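Local atomic coordinates of nitrite oxidoreductase subunit C (Kuenenia stuttgartiensis, PDB entry 7B04), a protein that binds a heme and calcium ions and probably takes part in electron transfer as a subunit of the nitrite oxidoreductase complex of an anammox bacterium. Residues K46-M54 and A70-Q78. Residues are numbered along the deposited sequence; the frame is centred on the assembly and turned at random.
Sequences KEVLNVKYM and AFKNAEGVQ
A type I beta turn from Phe71 to Ala74, on the way from helix 64-71 to strand 77-80, meets Met54, just past the end of strand 49-53. From there residues 74-77 run back beside the strand in the opposite direction. No hydrogen bond joins the two segments, so side chains carry the contact.

At one end, Met54 reaches over the turn. SD lies 3.7 Å from CB of Ala70, and its methyl CE sits 4.0 Å from CB of Asn73. The bend at the last torsion (chi3 73°) brings CE back over the turn, near CB of Ala74. An alanine in place of Met54 would probably leave Ala70 and the CB of Asn73 without their apolar cover and open a gap over the turn. Next to it, Lys52 lays its aliphatic chain against the turn backbone, with CD 3.4 Å from the carbonyl O of Asn73.

At the other end, the side chain of Val77 points toward residues 47-49. Its CG2 packs on CD2 of Leu49 at 3.6 Å and also lies against the carbonyl O of Val48. With CG anti to the backbone N (chi1 -167°) and the chain extended beyond it, Glu47 meets Val77 from the opposite direction, its OE2 3.6 Å from CG1 of Val77.

The contact lies away from the calcium sites; the side chain of Leu49 is about 14 Å from the heme. Strand 49-53 runs between strands 97-104 and 306-316, parallel to both. Strand 77-80 pairs antiparallel with 97-104, while Phe71 turns away onto Tyr110 and Gln112 of strand 108-116.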
loop_
_atom_site.group_PDB
_atom_site.type_symbol
_atom_site.label_atom_id
_atom_site.label_comp_id
_atom_site.label_asym_id
_atom_site.label_seq_id
_atom_site.Cartn_x
_atom_site.Cartn_y
_atom_site.Cartn_z
ATOM N N LYS C 46 13.143 -61.685 -25.638
ATOM C CA LYS C 46 12.870 -63.014 -26.169
ATOM C C LYS C 46 11.519 -63.580 -25.747
ATOM O O LYS C 46 10.887 -64.289 -26.538
ATOM C CB LYS C 46 13.978 -63.982 -25.743
ATOM C CG LYS C 46 15.342 -63.662 -26.337
ATOM N N GLU C 47 11.048 -63.280 -24.539
ATOM C CA GLU C 47 9.747 -63.773 -24.108
ATOM C C GLU C 47 8.644 -62.976 -24.788
ATOM O O GLU C 47 8.699 -61.746 -24.861
ATOM C CB GLU C 47 9.606 -63.700 -22.587
ATOM C CG GLU C 47 8.405 -64.473 -22.057
ATOM C CD GLU C 47 8.357 -64.521 -20.542
ATOM O OE1 GLU C 47 7.522 -65.274 -19.997
ATOM O OE2 GLU C 47 9.157 -63.810 -19.898
ATOM N N VAL C 48 7.623 -63.683 -25.261
ATOM C CA VAL C 48 6.561 -63.086 -26.062
ATOM C C VAL C 48 5.308 -62.932 -25.214
ATOM O O VAL C 48 4.950 -63.824 -24.434
ATOM C CB VAL C 48 6.277 -63.941 -27.313
ATOM C CG1 VAL C 48 5.097 -63.381 -28.102
ATOM C CG2 VAL C 48 7.518 -64.022 -28.191
ATOM N N LEU C 49 4.636 -61.797 -25.380
ATOM C CA LEU C 49 3.366 -61.531 -24.723
ATOM C C LEU C 49 2.260 -61.986 -25.666
ATOM O O LEU C 49 2.114 -61.446 -26.768
ATOM C CB LEU C 49 3.240 -60.046 -24.380
ATOM C CG LEU C 49 2.135 -59.559 -23.435
ATOM C CD1 LEU C 49 0.841 -59.339 -24.185
ATOM C CD2 LEU C 49 1.924 -60.523 -22.280
ATOM N N ASN C 50 1.488 -62.975 -25.235
ATOM C CA ASN C 50 0.441 -63.563 -26.056
ATOM C C ASN C 50 -0.912 -63.019 -25.616
ATOM O O ASN C 50 -1.269 -63.110 -24.437
ATOM C CB ASN C 50 0.471 -65.088 -25.945
ATOM C CG ASN C 50 -0.394 -65.769 -26.983
ATOM O OD1 ASN C 50 -0.908 -65.129 -27.898
ATOM N ND2 ASN C 50 -0.564 -67.079 -26.839
ATOM N N VAL C 51 -1.660 -62.460 -26.563
ATOM C CA VAL C 51 -2.997 -61.948 -26.291
ATOM C C VAL C 51 -3.965 -63.105 -26.499
ATOM O O VAL C 51 -4.191 -63.546 -27.629
ATOM C CB VAL C 51 -3.342 -60.760 -27.197
ATOM C CG1 VAL C 51 -4.708 -60.218 -26.851
ATOM C CG2 VAL C 51 -2.307 -59.675 -27.063
ATOM N N LYS C 52 -4.529 -63.603 -25.403
ATOM C CA LYS C 52 -5.410 -64.761 -25.455
ATOM C C LYS C 52 -6.795 -64.354 -25.938
ATOM O O LYS C 52 -7.360 -63.362 -25.466
ATOM C CB LYS C 52 -5.494 -65.422 -24.081
ATOM C CG LYS C 52 -6.288 -66.712 -24.072
ATOM C CD LYS C 52 -6.180 -67.411 -22.731
ATOM C CE LYS C 52 -7.121 -68.599 -22.653
ATOM N NZ LYS C 52 -6.738 -69.671 -23.611
ATOM N N TYR C 53 -7.341 -65.118 -26.881
ATOM C CA TYR C 53 -8.691 -64.861 -27.361
ATOM C C TYR C 53 -9.726 -65.432 -26.396
ATOM O O TYR C 53 -9.692 -66.623 -26.069
ATOM C CB TYR C 53 -8.890 -65.462 -28.750
ATOM C CG TYR C 53 -10.334 -65.431 -29.168
ATOM C CD1 TYR C 53 -10.934 -64.242 -29.556
ATOM C CD2 TYR C 53 -11.109 -66.581 -29.137
ATOM C CE1 TYR C 53 -12.261 -64.204 -29.923
ATOM C CE2 TYR C 53 -12.437 -66.551 -29.501
ATOM C CZ TYR C 53 -13.007 -65.361 -29.894
ATOM O OH TYR C 53 -14.330 -65.325 -30.258
ATOM N N MET C 54 -10.645 -64.580 -25.944
ATOM C CA MET C 54 -11.683 -64.992 -24.998
ATOM C C MET C 54 -12.819 -63.977 -25.056
ATOM O O MET C 54 -12.585 -62.792 -24.808
ATOM C CB MET C 54 -11.123 -65.130 -23.582
ATOM C CG MET C 54 -10.537 -63.865 -22.981
ATOM S SD MET C 54 -10.064 -64.074 -21.258
ATOM C CE MET C 54 -8.594 -65.075 -21.441
ATOM N N ALA C 70 -11.426 -62.538 -16.376
ATOM C CA ALA C 70 -10.909 -62.813 -17.713
ATOM C C ALA C 70 -9.390 -62.964 -17.711
ATOM O O ALA C 70 -8.855 -63.955 -18.224
ATOM C CB ALA C 70 -11.339 -61.706 -18.673
ATOM N N PHE C 71 -8.674 -61.990 -17.136
ATOM C CA PHE C 71 -7.214 -62.016 -17.163
ATOM C C PHE C 71 -6.631 -63.177 -16.372
ATOM O O PHE C 71 -5.486 -63.569 -16.623
ATOM C CB PHE C 71 -6.646 -60.702 -16.625
ATOM C CG PHE C 71 -6.714 -59.567 -17.602
ATOM C CD1 PHE C 71 -5.756 -59.431 -18.594
ATOM C CD2 PHE C 71 -7.733 -58.635 -17.527
ATOM C CE1 PHE C 71 -5.818 -58.385 -19.495
ATOM C CE2 PHE C 71 -7.799 -57.587 -18.425
ATOM C CZ PHE C 71 -6.839 -57.462 -19.409
ATOM N N LYS C 72 -7.389 -63.728 -15.421
ATOM C CA LYS C 72 -6.907 -64.866 -14.648
ATOM C C LYS C 72 -6.620 -66.065 -15.541
ATOM O O LYS C 72 -5.750 -66.883 -15.223
ATOM C CB LYS C 72 -7.933 -65.221 -13.571
ATOM C CG LYS C 72 -7.494 -66.281 -12.579
ATOM C CD LYS C 72 -8.181 -66.057 -11.240
ATOM C CE LYS C 72 -8.231 -67.329 -10.412
ATOM N NZ LYS C 72 -9.638 -67.756 -10.161
ATOM N N ASN C 73 -7.322 -66.175 -16.669
ATOM C CA ASN C 73 -7.109 -67.276 -17.596
ATOM C C ASN C 73 -6.025 -66.985 -18.622
ATOM O O ASN C 73 -5.682 -67.877 -19.407
ATOM C CB ASN C 73 -8.420 -67.613 -18.313
ATOM C CG ASN C 73 -9.551 -67.897 -17.347
ATOM O OD1 ASN C 73 -10.101 -66.982 -16.735
ATOM N ND2 ASN C 73 -9.905 -69.168 -17.204
ATOM N N ALA C 74 -5.492 -65.768 -18.648
ATOM C CA ALA C 74 -4.391 -65.431 -19.535
ATOM C C ALA C 74 -3.067 -65.605 -18.797
ATOM O O ALA C 74 -3.016 -65.656 -17.567
ATOM C CB ALA C 74 -4.529 -64.001 -20.057
ATOM N N GLU C 75 -1.987 -65.688 -19.567
ATOM C CA GLU C 75 -0.640 -65.808 -19.027
ATOM C C GLU C 75 0.157 -64.564 -19.390
ATOM O O GLU C 75 0.165 -64.142 -20.552
ATOM C CB GLU C 75 0.050 -67.079 -19.529
ATOM C CG GLU C 75 -0.806 -68.332 -19.370
ATOM C CD GLU C 75 -0.926 -68.787 -17.922
ATOM O OE1 GLU C 75 -2.066 -69.009 -17.460
ATOM O OE2 GLU C 75 0.116 -68.923 -17.247
ATOM N N GLY C 76 0.820 -63.980 -18.395
ATOM C CA GLY C 76 1.482 -62.703 -18.567
ATOM C C GLY C 76 2.993 -62.743 -18.488
ATOM O O GLY C 76 3.575 -63.666 -17.913
ATOM N N VAL C 77 3.637 -61.740 -19.081
ATOM C CA VAL C 77 5.090 -61.616 -19.083
ATOM C C VAL C 77 5.502 -60.690 -17.949
ATOM O O VAL C 77 4.822 -59.697 -17.659
ATOM C CB VAL C 77 5.592 -61.086 -20.441
ATOM C CG1 VAL C 77 7.104 -60.899 -20.434
ATOM C CG2 VAL C 77 5.173 -62.020 -21.561
ATOM N N GLN C 78 6.622 -61.013 -17.308
ATOM C CA GLN C 78 7.181 -60.201 -16.235
ATOM C C GLN C 78 8.242 -59.301 -16.851
ATOM O O GLN C 78 9.322 -59.769 -17.230
ATOM C CB GLN C 78 7.773 -61.087 -15.140
ATOM C CG GLN C 78 8.151 -60.354 -13.864
ATOM C CD GLN C 78 6.942 -59.960 -13.039
ATOM O OE1 GLN C 78 6.913 -58.891 -12.430
ATOM N NE2 GLN C 78 5.934 -60.825 -13.016
#